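Local coordinates for protein iron aquisition yersiniabactin synthesis enzyme, YbtT (Escherichia coli, PDB 6BA9) that acts as a low-specificity type II thioesterase that maintains production of the metallophore yersiniabactin in a mixed non-ribosomal peptide and polyketide pathway, at residues P189-C194 with G218-D223; R132-F137 with L164-F169; L66-A71 with C100-Q105; T14-M19 with D40-L45. The protein carries 1 engineered substitution. All coordinates share one frame; numbering follows the deposited sequence.

Interaction 1 (P189-C194 with G218-D223)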
loop_
_atom_site.group_PDB
_atom_site.type_symbol
_atom_site.label_atom_id
_atom_site.label_comp_id
_atom_site.label_asym_id
_atom_site.label_seq_id
_atom_site.Cartn_x
_atom_site.Cartn_y
_atom_site.Cartn_z
ATOM N N PRO A 189 -0.327 16.437 3.085
ATOM C CA PRO A 189 1.120 16.268 3.277
ATOM C C PRO A 189 1.518 14.813 3.096
ATOM O O PRO A 189 0.853 13.902 3.604
ATOM C CB PRO A 189 1.334 16.724 4.719
ATOM C CG PRO A 189 0.229 17.686 4.956
ATOM C CD PRO A 189 -0.954 17.092 4.240
ATOM N N ALA A 190 2.614 14.611 2.374
ATOM C CA ALA A 190 3.002 13.307 1.867
ATOM C C ALA A 190 4.459 13.012 2.179
ATOM O O ALA A 190 5.326 13.898 2.141
ATOM C CB ALA A 190 2.781 13.207 0.372
ATOM N N LEU A 191 4.721 11.731 2.453
ATOM C CA LEU A 191 6.054 11.206 2.663
ATOM C C LEU A 191 6.299 10.094 1.661
ATOM O O LEU A 191 5.450 9.204 1.498
ATOM C CB LEU A 191 6.169 10.638 4.070
ATOM C CG LEU A 191 7.431 9.861 4.424
ATOM C CD1 LEU A 191 8.683 10.766 4.345
ATOM C CD2 LEU A 191 7.298 9.248 5.812
ATOM N N LEU A 192 7.442 10.141 0.991
ATOM C CA LEU A 192 7.869 9.127 0.047
ATOM C C LEU A 192 8.964 8.294 0.692
ATOM O O LEU A 192 9.938 8.851 1.220
ATOM C CB LEU A 192 8.432 9.783 -1.216
ATOM C CG LEU A 192 7.528 10.755 -1.979
ATOM C CD1 LEU A 192 8.234 11.312 -3.207
ATOM C CD2 LEU A 192 6.227 10.114 -2.383
ATOM N N LEU A 193 8.791 6.973 0.668
ATOM C CA LEU A 193 9.765 6.027 1.183
ATOM C C LEU A 193 10.216 5.108 0.061
ATOM O O LEU A 193 9.416 4.704 -0.797
ATOM C CB LEU A 193 9.159 5.190 2.316
ATOM C CG LEU A 193 8.698 5.931 3.564
ATOM C CD1 LEU A 193 8.109 4.943 4.546
ATOM C CD2 LEU A 193 9.853 6.683 4.199
ATOM N N CYS A 194 11.497 4.768 0.076
ATOM C CA CYS A 194 12.035 3.751 -0.820
ATOM C C CYS A 194 13.074 2.934 -0.064
ATOM O O CYS A 194 13.523 3.311 1.027
ATOM C CB CYS A 194 12.583 4.356 -2.114
ATOM S SG CYS A 194 14.115 5.305 -1.893
ATOM N N GLY A 218 10.845 13.665 0.769
ATOM C CA GLY A 218 11.472 12.426 0.357
ATOM C C GLY A 218 11.849 12.397 -1.110
ATOM O O GLY A 218 11.766 13.415 -1.809
ATOM N N PRO A 219 12.269 11.227 -1.625
ATOM C CA PRO A 219 12.286 9.940 -0.911
ATOM C C PRO A 219 13.238 9.887 0.272
ATOM O O PRO A 219 14.350 10.442 0.237
ATOM C CB PRO A 219 12.729 8.937 -1.992
ATOM C CG PRO A 219 12.398 9.616 -3.318
ATOM C CD PRO A 219 12.605 11.074 -3.049
ATOM N N VAL A 220 12.759 9.269 1.341
ATOM C CA VAL A 220 13.573 8.885 2.482
ATOM C C VAL A 220 13.893 7.408 2.312
ATOM O O VAL A 220 12.991 6.589 2.083
ATOM C CB VAL A 220 12.839 9.167 3.805
ATOM C CG1 VAL A 220 13.609 8.591 5.000
ATOM C CG2 VAL A 220 12.578 10.688 3.977
ATOM N N VAL A 221 15.179 7.073 2.373
ATOM C CA VAL A 221 15.664 5.728 2.076
ATOM C C VAL A 221 15.691 4.916 3.363
ATOM O O VAL A 221 16.339 5.296 4.347
ATOM C CB VAL A 221 17.061 5.779 1.436
ATOM C CG1 VAL A 221 17.568 4.358 1.139
ATOM C CG2 VAL A 221 17.054 6.586 0.172
ATOM N N ILE A 222 15.001 3.789 3.353
ATOM C CA ILE A 222 15.080 2.788 4.406
ATOM C C ILE A 222 16.027 1.688 3.927
ATOM O O ILE A 222 15.926 1.218 2.787
ATOM C CB ILE A 222 13.676 2.251 4.733
ATOM C CG1 ILE A 222 12.843 3.397 5.345
ATOM C CG2 ILE A 222 13.766 1.032 5.653
ATOM C CD1 ILE A 222 11.442 3.040 5.683
ATOM N N ASP A 223 16.988 1.310 4.768
ATOM C CA ASP A 223 17.921 0.258 4.386
ATOM C C ASP A 223 17.200 -1.090 4.396
ATOM O O ASP A 223 16.720 -1.535 5.443
ATOM C CB ASP A 223 19.124 0.256 5.336
ATOM C CG ASP A 223 20.031 1.470 5.137
ATOM O OD1 ASP A 223 19.958 2.130 4.068
ATOM O OD2 ASP A 223 20.839 1.761 6.047
#
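In the beta-alpha-beta unit made by strand 190-195, helix 203-207 and strand 216-222, at one margin of the alpha/beta-hydrolase sheet, Leu193 and Cys194 pair in parallel with Val220 and Val221. The short strand axes diverge by 38°, a marked twist, yet three backbone bonds hold the register. Val220 N gives to Leu192 O at 2.9 Å, Cys194 N reaches back to Val220 O at 3.1 Å, and Ile222 N meets Cys194 O at 2.8 Å. Val220 and Cys194 thus each use both N and O, the zigzag expected of parallel strands.

On the face carrying Leu193 and Val220, those two side chains run alongside each other, Leu193 CD2 lying 3.9 Å from Val220 CB. Leu193 CD1 also meets Ile222 CD1 at 4.0 Å, methyl against methyl. On the other face Cys194 is the central group. With chi1 at 71° the thiol stands between its backbone N and carbonyl carbon, a rotation that sets SG against Val221 CG2 at 3.8 Å and Pro219 CB at 3.9 Å. A cis peptide joins Gly218 to this proline.

Trp203 and Val206 of helix 203-207 pack on Cys194, while Phe236 and His243 of helix 233-243 cover Leu193 and Val220 respectively. Strand 112-116 flanks strand 190-195 on its other side, Leu113 and Ile115 bonding to the backbone of Leu191, and strand 216-222 is the outermost strand on this side of the sheet.

Interaction 2 (R132-F137 with L164-F169)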
loop_
_atom_site.group_PDB
_atom_site.type_symbol
_atom_site.label_atom_id
_atom_site.label_comp_id
_atom_site.label_asym_id
_atom_site.label_seq_id
_atom_site.Cartn_x
_atom_site.Cartn_y
_atom_site.Cartn_z
ATOM N N ARG A 132 2.386 -12.772 -18.687
ATOM C CA ARG A 132 3.148 -14.004 -18.651
ATOM C C ARG A 132 2.261 -15.213 -18.365
ATOM O O ARG A 132 1.230 -15.116 -17.683
ATOM C CB ARG A 132 4.245 -13.936 -17.582
ATOM C CG ARG A 132 5.136 -12.743 -17.730
ATOM C CD ARG A 132 6.269 -12.782 -16.711
ATOM N NE ARG A 132 7.031 -11.541 -16.750
ATOM C CZ ARG A 132 8.165 -11.362 -17.419
ATOM N NH1 ARG A 132 8.714 -12.354 -18.116
ATOM N NH2 ARG A 132 8.747 -10.169 -17.393
ATOM N N ASP A 133 2.673 -16.363 -18.891
ATOM C CA ASP A 133 1.997 -17.612 -18.569
ATOM C C ASP A 133 2.283 -18.019 -17.115
ATOM O O ASP A 133 3.090 -17.396 -16.408
ATOM C CB ASP A 133 2.324 -18.697 -19.612
ATOM C CG ASP A 133 3.735 -19.282 -19.489
ATOM O OD1 ASP A 133 4.488 -18.951 -18.553
ATOM O OD2 ASP A 133 4.083 -20.139 -20.340
ATOM N N ASP A 134 1.582 -19.049 -16.648
ATOM C CA ASP A 134 1.596 -19.370 -15.222
ATOM C C ASP A 134 3.017 -19.622 -14.725
ATOM O O ASP A 134 3.416 -19.118 -13.674
ATOM C CB ASP A 134 0.703 -20.578 -14.926
ATOM C CG ASP A 134 -0.797 -20.264 -14.988
ATOM O OD1 ASP A 134 -1.200 -19.093 -15.077
ATOM O OD2 ASP A 134 -1.545 -21.253 -14.902
ATOM N N ALA A 135 3.797 -20.410 -15.465
ATOM C CA ALA A 135 5.129 -20.744 -14.980
ATOM C C ALA A 135 6.001 -19.504 -14.894
ATOM O O ALA A 135 6.743 -19.330 -13.914
ATOM C CB ALA A 135 5.777 -21.788 -15.898
ATOM N N ASP A 136 5.946 -18.652 -15.918
ATOM C CA ASP A 136 6.770 -17.447 -15.936
ATOM C C ASP A 136 6.287 -16.449 -14.892
ATOM O O ASP A 136 7.104 -15.768 -14.252
ATOM C CB ASP A 136 6.777 -16.805 -17.324
ATOM C CG ASP A 136 7.560 -17.604 -18.333
ATOM O OD1 ASP A 136 8.248 -18.552 -17.919
ATOM O OD2 ASP A 136 7.482 -17.275 -19.533
ATOM N N PHE A 137 4.962 -16.340 -14.725
ATOM C CA PHE A 137 4.383 -15.495 -13.675
ATOM C C PHE A 137 4.914 -15.902 -12.303
ATOM O O PHE A 137 5.394 -15.056 -11.529
ATOM C CB PHE A 137 2.853 -15.626 -13.736
ATOM C CG PHE A 137 2.099 -14.666 -12.823
ATOM C CD1 PHE A 137 1.541 -13.500 -13.312
ATOM C CD2 PHE A 137 1.915 -14.971 -11.485
ATOM C CE1 PHE A 137 0.839 -12.626 -12.467
ATOM C CE2 PHE A 137 1.217 -14.115 -10.651
ATOM C CZ PHE A 137 0.673 -12.947 -11.148
ATOM N N LEU A 164 -6.064 -14.960 -7.609
ATOM C CA LEU A 164 -5.926 -13.833 -6.692
ATOM C C LEU A 164 -4.747 -12.958 -7.078
ATOM O O LEU A 164 -4.861 -11.724 -7.198
ATOM C CB LEU A 164 -5.689 -14.408 -5.297
ATOM C CG LEU A 164 -6.423 -13.930 -4.063
ATOM C CD1 LEU A 164 -7.889 -13.624 -4.326
ATOM C CD2 LEU A 164 -6.307 -15.026 -2.996
ATOM N N LEU A 165 -3.580 -13.580 -7.260
ATOM C CA LEU A 165 -2.382 -12.831 -7.599
ATOM C C LEU A 165 -2.499 -12.171 -8.967
ATOM O O LEU A 165 -2.027 -11.044 -9.151
ATOM C CB LEU A 165 -1.188 -13.780 -7.590
ATOM C CG LEU A 165 -0.790 -14.323 -6.224
ATOM C CD1 LEU A 165 0.043 -15.600 -6.346
ATOM C CD2 LEU A 165 -0.051 -13.258 -5.490
ATOM N N ARG A 166 -3.076 -12.876 -9.949
ATOM C CA ARG A 166 -3.234 -12.273 -11.271
ATOM C C ARG A 166 -4.202 -11.100 -11.241
ATOM O O ARG A 166 -3.984 -10.100 -11.938
ATOM C CB ARG A 166 -3.689 -13.315 -12.286
ATOM C CG ARG A 166 -2.584 -14.260 -12.714
ATOM C CD ARG A 166 -3.082 -15.089 -13.890
ATOM N NE ARG A 166 -2.056 -15.979 -14.427
ATOM C CZ ARG A 166 -1.136 -15.624 -15.319
ATOM N NH1 ARG A 166 -1.053 -14.404 -15.788
ATOM N NH2 ARG A 166 -0.272 -16.524 -15.748
ATOM N N ALA A 167 -5.257 -11.172 -10.423
ATOM C CA ALA A 167 -6.151 -10.023 -10.282
ATOM C C ALA A 167 -5.404 -8.824 -9.706
ATOM O O ALA A 167 -5.483 -7.709 -10.232
ATOM C CB ALA A 167 -7.347 -10.392 -9.406
ATOM N N ASP A 168 -4.647 -9.051 -8.633
ATOM C CA ASP A 168 -3.910 -7.965 -7.996
ATOM C C ASP A 168 -2.888 -7.370 -8.969
ATOM O O ASP A 168 -2.772 -6.145 -9.107
ATOM C CB ASP A 168 -3.150 -8.453 -6.753
ATOM C CG ASP A 168 -4.036 -8.827 -5.569
ATOM O OD1 ASP A 168 -5.276 -8.728 -5.613
ATOM O OD2 ASP A 168 -3.430 -9.272 -4.559
ATOM N N PHE A 169 -2.098 -8.234 -9.626
ATOM C CA PHE A 169 -1.062 -7.741 -10.527
ATOM C C PHE A 169 -1.653 -7.072 -11.767
ATOM O O PHE A 169 -1.093 -6.083 -12.265
ATOM C CB PHE A 169 -0.055 -8.846 -10.845
ATOM C CG PHE A 169 1.028 -8.971 -9.811
ATOM C CD1 PHE A 169 2.170 -8.211 -9.923
ATOM C CD2 PHE A 169 0.906 -9.833 -8.744
ATOM C CE1 PHE A 169 3.165 -8.311 -8.967
ATOM C CE2 PHE A 169 1.921 -9.916 -7.791
ATOM C CZ PHE A 169 3.021 -9.167 -7.927
#
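Arg132 contributes its carbonyl oxygen, which Arg166 of the other segment grips end-on with two nitrogens: NH2 stands 2.8 Å from Arg132 O, and NH1 stands 3.1 Å from the same oxygen. That oxygen lies almost exactly in the guanidinium plane, so both N-H groups face it, although the shared acceptor bends each bond. The Arg132 side chain itself turns off to Gln128. Asp133 is the N-cap of helix 134-144, its OD1 accepting from Asp136 N at 3.0 Å. In the first turn, Asp134 forms a salt bridge through OD1, whose anti lone pair receives Arg166 NH2 at 2.8 Å; a weak second bond comes from NE. NH2 is therefore divided between a carbonyl and a carboxylate.

Both helices belong to the region between strands 112-116 and 190-195, where alpha/beta-hydrolase thioesterases typically insert a lid, and the contact joins the start of helix 134-144 to the middle of helix 155-174 within this probable lid.

Phe137 has CG anti to the backbone N (chi1 -172°), which sends the ring across to helix 155-174. Arg166 CG lies over one ring face, 4.1 Å from the centroid, and the guanidinium follows as an off-centre cation-pi partner, its plane turned 36° from the ring. Leu165 CB touches Phe137 CE2 at 3.9 Å. Beyond them, the edge of the Phe137 ring is directed at the Phe169 face in an offset edge-to-face pair, centroids 5.7 Å apart and planes at 84°.

Interaction 3 (L66-A71 with C100-Q105)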
loop_
_atom_site.group_PDB
_atom_site.type_symbol
_atom_site.label_atom_id
_atom_site.label_comp_id
_atom_site.label_asym_id
_atom_site.label_seq_id
_atom_site.Cartn_x
_atom_site.Cartn_y
_atom_site.Cartn_z
ATOM N N LEU A 66 -10.883 -0.297 -5.891
ATOM C CA LEU A 66 -10.467 -0.558 -4.517
ATOM C C LEU A 66 -10.470 0.720 -3.683
ATOM O O LEU A 66 -10.921 0.723 -2.527
ATOM C CB LEU A 66 -9.073 -1.186 -4.517
ATOM C CG LEU A 66 -9.004 -2.635 -5.004
ATOM C CD1 LEU A 66 -7.555 -3.018 -5.322
ATOM C CD2 LEU A 66 -9.575 -3.582 -3.965
ATOM N N ALA A 67 -9.961 1.813 -4.259
ATOM C CA ALA A 67 -9.895 3.095 -3.559
ATOM C C ALA A 67 -11.278 3.642 -3.252
ATOM O O ALA A 67 -11.489 4.250 -2.198
ATOM C CB ALA A 67 -9.135 4.092 -4.427
ATOM N N ALA A 68 -12.225 3.459 -4.168
ATOM C CA ALA A 68 -13.584 3.919 -3.904
ATOM C C ALA A 68 -14.197 3.165 -2.734
ATOM O O ALA A 68 -14.840 3.764 -1.865
ATOM C CB ALA A 68 -14.446 3.742 -5.152
ATOM N N LEU A 69 -14.021 1.853 -2.687
ATOM C CA LEU A 69 -14.526 1.078 -1.559
ATOM C C LEU A 69 -13.888 1.545 -0.257
ATOM O O LEU A 69 -14.566 1.733 0.757
ATOM C CB LEU A 69 -14.264 -0.410 -1.781
ATOM C CG LEU A 69 -15.060 -1.114 -2.871
ATOM C CD1 LEU A 69 -14.516 -2.523 -3.021
ATOM C CD2 LEU A 69 -16.561 -1.167 -2.534
ATOM N N LEU A 70 -12.580 1.740 -0.263
ATOM C CA LEU A 70 -11.882 2.130 0.952
ATOM C C LEU A 70 -12.266 3.536 1.384
ATOM O O LEU A 70 -12.502 3.772 2.568
ATOM C CB LEU A 70 -10.371 1.978 0.768
ATOM C CG LEU A 70 -9.536 2.346 1.998
ATOM C CD1 LEU A 70 -9.870 1.470 3.219
ATOM C CD2 LEU A 70 -8.037 2.246 1.667
ATOM N N ALA A 71 -12.335 4.483 0.449
ATOM C CA ALA A 71 -12.679 5.848 0.836
ATOM C C ALA A 71 -14.079 5.907 1.430
ATOM O O ALA A 71 -14.314 6.603 2.429
ATOM C CB ALA A 71 -12.578 6.765 -0.380
ATOM N N CYS A 100 -6.773 8.738 -0.912
ATOM C CA CYS A 100 -6.512 10.070 -0.398
ATOM C C CYS A 100 -7.099 11.120 -1.319
ATOM O O CYS A 100 -7.659 12.120 -0.845
ATOM C CB CYS A 100 -5.002 10.263 -0.232
ATOM S SG CYS A 100 -4.542 11.705 0.776
ATOM N N ARG A 101 -7.018 10.896 -2.628
ATOM C CA ARG A 101 -7.613 11.807 -3.608
ATOM C C ARG A 101 -9.103 11.974 -3.343
ATOM O O ARG A 101 -9.613 13.100 -3.271
ATOM C CB ARG A 101 -7.352 11.276 -5.012
ATOM C CG ARG A 101 -7.907 12.081 -6.176
ATOM C CD ARG A 101 -7.123 11.790 -7.496
ATOM N NE ARG A 101 -7.991 11.981 -8.653
ATOM C CZ ARG A 101 -8.190 11.101 -9.635
ATOM N NH1 ARG A 101 -7.559 9.934 -9.655
ATOM N NH2 ARG A 101 -9.025 11.407 -10.626
ATOM N N LEU A 102 -9.816 10.862 -3.157
ATOM C CA LEU A 102 -11.256 10.942 -2.917
ATOM C C LEU A 102 -11.563 11.646 -1.600
ATOM O O LEU A 102 -12.469 12.484 -1.536
ATOM C CB LEU A 102 -11.865 9.537 -2.920
ATOM C CG LEU A 102 -11.807 8.797 -4.262
ATOM C CD1 LEU A 102 -12.243 7.372 -4.125
ATOM C CD2 LEU A 102 -12.662 9.499 -5.340
ATOM N N LEU A 103 -10.837 11.329 -0.530
ATOM C CA LEU A 103 -11.119 11.922 0.772
ATOM C C LEU A 103 -10.823 13.414 0.781
ATOM O O LEU A 103 -11.586 14.209 1.356
ATOM C CB LEU A 103 -10.330 11.221 1.866
ATOM C CG LEU A 103 -10.759 9.782 2.090
ATOM C CD1 LEU A 103 -9.864 9.196 3.153
ATOM C CD2 LEU A 103 -12.217 9.664 2.497
ATOM N N GLU A 104 -9.718 13.811 0.151
ATOM C CA GLU A 104 -9.375 15.230 0.055
ATOM C C GLU A 104 -10.441 15.988 -0.721
ATOM O O GLU A 104 -10.879 17.069 -0.290
ATOM C CB GLU A 104 -7.992 15.372 -0.606
ATOM C CG GLU A 104 -7.430 16.761 -0.626
ATOM C CD GLU A 104 -6.010 16.761 -1.174
ATOM O OE1 GLU A 104 -5.200 15.908 -0.742
ATOM O OE2 GLU A 104 -5.749 17.583 -2.058
ATOM N N GLN A 105 -10.896 15.429 -1.854
ATOM C CA GLN A 105 -11.926 16.062 -2.673
ATOM C C GLN A 105 -13.226 16.219 -1.902
ATOM O O GLN A 105 -13.977 17.183 -2.116
ATOM C CB GLN A 105 -12.219 15.216 -3.906
ATOM C CG GLN A 105 -11.136 15.148 -4.958
ATOM C CD GLN A 105 -11.430 14.061 -5.981
ATOM O OE1 GLN A 105 -12.428 13.337 -5.869
ATOM N NE2 GLN A 105 -10.568 13.936 -6.977
#
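Leu102 and Ala71 make the main apolar contact between these two helices: Leu102 CD1 and Ala71 CB are 3.8 Å apart, and Leu102 CB comes equally near the same alanine methyl. Ala71 CB also meets the neighbouring leucine, with Leu103 CD2 at 4.1 Å, so a single methyl is bordered by two successive leucines. In both leucines CG is anti to the carbonyl carbon (chi1 -65° in Leu102, -67° in Leu103), and both side chains reach over to helix 63-77.

A second group of contacts joins side chain to backbone. Leu102 CD1 rests 3.7 Å from Ala68 CA and at the same distance from Ala67 O, while Leu103 CD2 approaches Ala71 O, also at 3.7 Å. With alanines at all three positions, the leucine methyls reach the main chain itself.

The geometry is that of two neighbouring helices of the alpha/beta-hydrolase fold packed obliquely, with short axes 9.2 Å apart and a crossing angle of -47°. Helix 91-105 directly follows strand 84-89, and Leu103 also packs on Leu84 and Leu86 of that strand, so helix 91-105 rests on the sheet while the same residue meets Ala71.

Of hydrogen bonds across the interface there are none. Ala67 O, although touched by a leucine methyl, accepts within its own helix from Ala71 N at 2.8 Å. Earlier in helix 91-105, Glu98 and Thr99 pack on the Ala67 side chain.

Interaction 4 (T14-M19 with D40-L45)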
loop_
_atom_site.group_PDB
_atom_site.type_symbol
_atom_site.label_atom_id
_atom_site.label_comp_id
_atom_site.label_asym_id
_atom_site.label_seq_id
_atom_site.Cartn_x
_atom_site.Cartn_y
_atom_site.Cartn_z
ATOM N N THR A 14 -4.524 9.753 19.429
ATOM C CA THR A 14 -5.796 9.746 18.712
ATOM C C THR A 14 -5.648 9.444 17.225
ATOM O O THR A 14 -6.664 9.301 16.536
ATOM C CB THR A 14 -6.535 11.083 18.900
ATOM O OG1 THR A 14 -5.780 12.151 18.318
ATOM C CG2 THR A 14 -6.745 11.361 20.381
ATOM N N ALA A 15 -4.425 9.311 16.727
ATOM C CA ALA A 15 -4.224 9.094 15.306
ATOM C C ALA A 15 -4.574 7.660 14.919
ATOM O O ALA A 15 -4.553 6.739 15.733
ATOM C CB ALA A 15 -2.779 9.382 14.926
ATOM N N HIS A 16 -4.924 7.489 13.640
ATOM C CA HIS A 16 -5.257 6.187 13.073
ATOM C C HIS A 16 -4.529 6.058 11.745
ATOM O O HIS A 16 -4.753 6.856 10.828
ATOM C CB HIS A 16 -6.765 6.042 12.880
ATOM C CG HIS A 16 -7.210 4.664 12.512
ATOM N ND1 HIS A 16 -8.542 4.352 12.338
ATOM C CD2 HIS A 16 -6.522 3.522 12.253
ATOM C CE1 HIS A 16 -8.657 3.074 12.016
ATOM N NE2 HIS A 16 -7.447 2.541 11.989
ATOM N N LEU A 17 -3.610 5.101 11.675
ATOM C CA LEU A 17 -2.841 4.797 10.472
ATOM C C LEU A 17 -3.465 3.581 9.791
ATOM O O LEU A 17 -3.665 2.542 10.424
ATOM C CB LEU A 17 -1.380 4.527 10.853
ATOM C CG LEU A 17 -0.403 4.054 9.788
ATOM C CD1 LEU A 17 -0.225 5.069 8.691
ATOM C CD2 LEU A 17 0.944 3.745 10.435
ATOM N N VAL A 18 -3.809 3.731 8.510
ATOM C CA VAL A 18 -4.438 2.694 7.695
ATOM C C VAL A 18 -3.462 2.297 6.595
ATOM O O VAL A 18 -3.050 3.142 5.784
ATOM C CB VAL A 18 -5.760 3.203 7.107
ATOM C CG1 VAL A 18 -6.382 2.176 6.147
ATOM C CG2 VAL A 18 -6.744 3.524 8.218
ATOM N N MET A 19 -3.079 1.022 6.577
ATOM C CA MET A 19 -2.063 0.517 5.671
ATOM C C MET A 19 -2.677 -0.315 4.559
ATOM O O MET A 19 -3.358 -1.311 4.831
ATOM C CB MET A 19 -1.060 -0.353 6.432
ATOM C CG MET A 19 -0.002 -0.991 5.555
ATOM S SD MET A 19 1.161 0.215 4.922
ATOM C CE MET A 19 2.210 -0.852 3.962
ATOM N N ASP A 40 2.274 4.806 18.771
ATOM C CA ASP A 40 1.098 4.872 19.638
ATOM C C ASP A 40 -0.240 5.008 18.897
ATOM O O ASP A 40 -1.300 4.902 19.534
ATOM C CB ASP A 40 1.263 6.029 20.621
ATOM C CG ASP A 40 2.361 5.772 21.654
ATOM O OD1 ASP A 40 2.877 4.640 21.752
ATOM O OD2 ASP A 40 2.700 6.736 22.358
ATOM N N CYS A 41 -0.224 5.241 17.586
ATOM C CA CYS A 41 -1.459 5.350 16.832
ATOM C C CYS A 41 -2.147 3.997 16.761
ATOM O O CYS A 41 -1.507 2.950 16.851
ATOM C CB CYS A 41 -1.140 5.798 15.399
ATOM S SG CYS A 41 0.092 4.787 14.529
ATOM N N ALA A 42 -3.466 4.028 16.573
ATOM C CA ALA A 42 -4.165 2.858 16.076
ATOM C C ALA A 42 -3.624 2.533 14.692
ATOM O O ALA A 42 -3.185 3.421 13.956
ATOM C CB ALA A 42 -5.669 3.119 16.006
ATOM N N LEU A 43 -3.595 1.241 14.372
ATOM C CA LEU A 43 -3.109 0.744 13.092
ATOM C C LEU A 43 -4.090 -0.288 12.563
ATOM O O LEU A 43 -4.421 -1.255 13.261
ATOM C CB LEU A 43 -1.749 0.074 13.227
ATOM C CG LEU A 43 -1.179 -0.616 11.983
ATOM C CD1 LEU A 43 -0.914 0.366 10.837
ATOM C CD2 LEU A 43 0.121 -1.337 12.327
ATOM N N SER A 44 -4.548 -0.084 11.334
ATOM C CA SER A 44 -5.405 -1.046 10.658
ATOM C C SER A 44 -4.797 -1.413 9.317
ATOM O O SER A 44 -4.082 -0.612 8.703
ATOM C CB SER A 44 -6.800 -0.494 10.460
ATOM O OG SER A 44 -7.415 -0.157 11.708
ATOM N N LEU A 45 -5.099 -2.634 8.870
ATOM C CA LEU A 45 -4.645 -3.170 7.595
ATOM C C LEU A 45 -5.854 -3.350 6.684
ATOM O O LEU A 45 -6.902 -3.861 7.113
ATOM C CB LEU A 45 -3.963 -4.534 7.803
ATOM C CG LEU A 45 -3.396 -5.209 6.555
ATOM C CD1 LEU A 45 -2.199 -4.466 6.005
ATOM C CD2 LEU A 45 -3.031 -6.667 6.882
#
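His16 NE2 and Ser44 OG are 2.7 Å apart, the shortest polar bond of this contact and a fairly straight one (161°). The hydroxyl oxygen lies at the edge of the imidazole, near its plane. Geometrically this follows from a first torsion of -171°, which leaves CG anti to the backbone N and swings the ring diagonally forward and across to Ser44 of strand 42-46, two bridges further on and on the same face of the sheet. Val18 CG2 lies over one face of the ring, toward its rim, and Ala42 CB lies 3.9 Å from His16 CD2.

Beneath the side chains, strands 16-20 and 42-46 run parallel, their short axes 19° apart, as the two strands of a beta-alpha-beta unit completed by helix 31-34. Ala42 N bonds to Ala15 O in the least straight of the backbone links. Then Leu17 N gives to Ala42 O, Ser44 N to Leu17 O and Met19 N to Ser44 O, each at 2.9 Å.

The face bearing Leu17, Met19, Leu43 and Leu45 is apolar. Leu17 and Leu43 lie side by side pointing the same way, with Leu17 CG 3.9 Å from Leu43 CD1, and Met19 CG meets Leu45 CD1 at 4.1 Å. Cys41 SG adds to this group at 4.0 Å from Leu17 CB. Phe237 of helix 233-243 packs on both Leu17 and Leu43.

The two faces thus differ in chemistry. Backbone bonds set the register, aliphatic carbons and the Cys41 sulfur pack on the leucine face, and on the other face the bond to Ser44 restrains rotation of the His16 ring at a partly exposed position.

Interactions 1 and 4 belong to the same sheet, their centres about 19 Å apart; strands 84-89 and 112-116 lie between their strand pairs, and helix 233-243 touches both. Interaction 3 joins helices 63-77 and 91-105, its centre about 17 Å from that of interaction 4; strand 42-46 leads on to helix 63-77. Between strand 84-89 and helix 91-105 falls the engineered alanine, between His89 and Met91, which in this family's Gly-X-Ser-X-Gly turn replaces the probable nucleophilic serine. Met19 of interaction 4 touches His89. Interaction 2 lies farther out, in the probable lid, its centre about 27 Å from that of interaction 3 although their nearest atoms are about 6 Å apart.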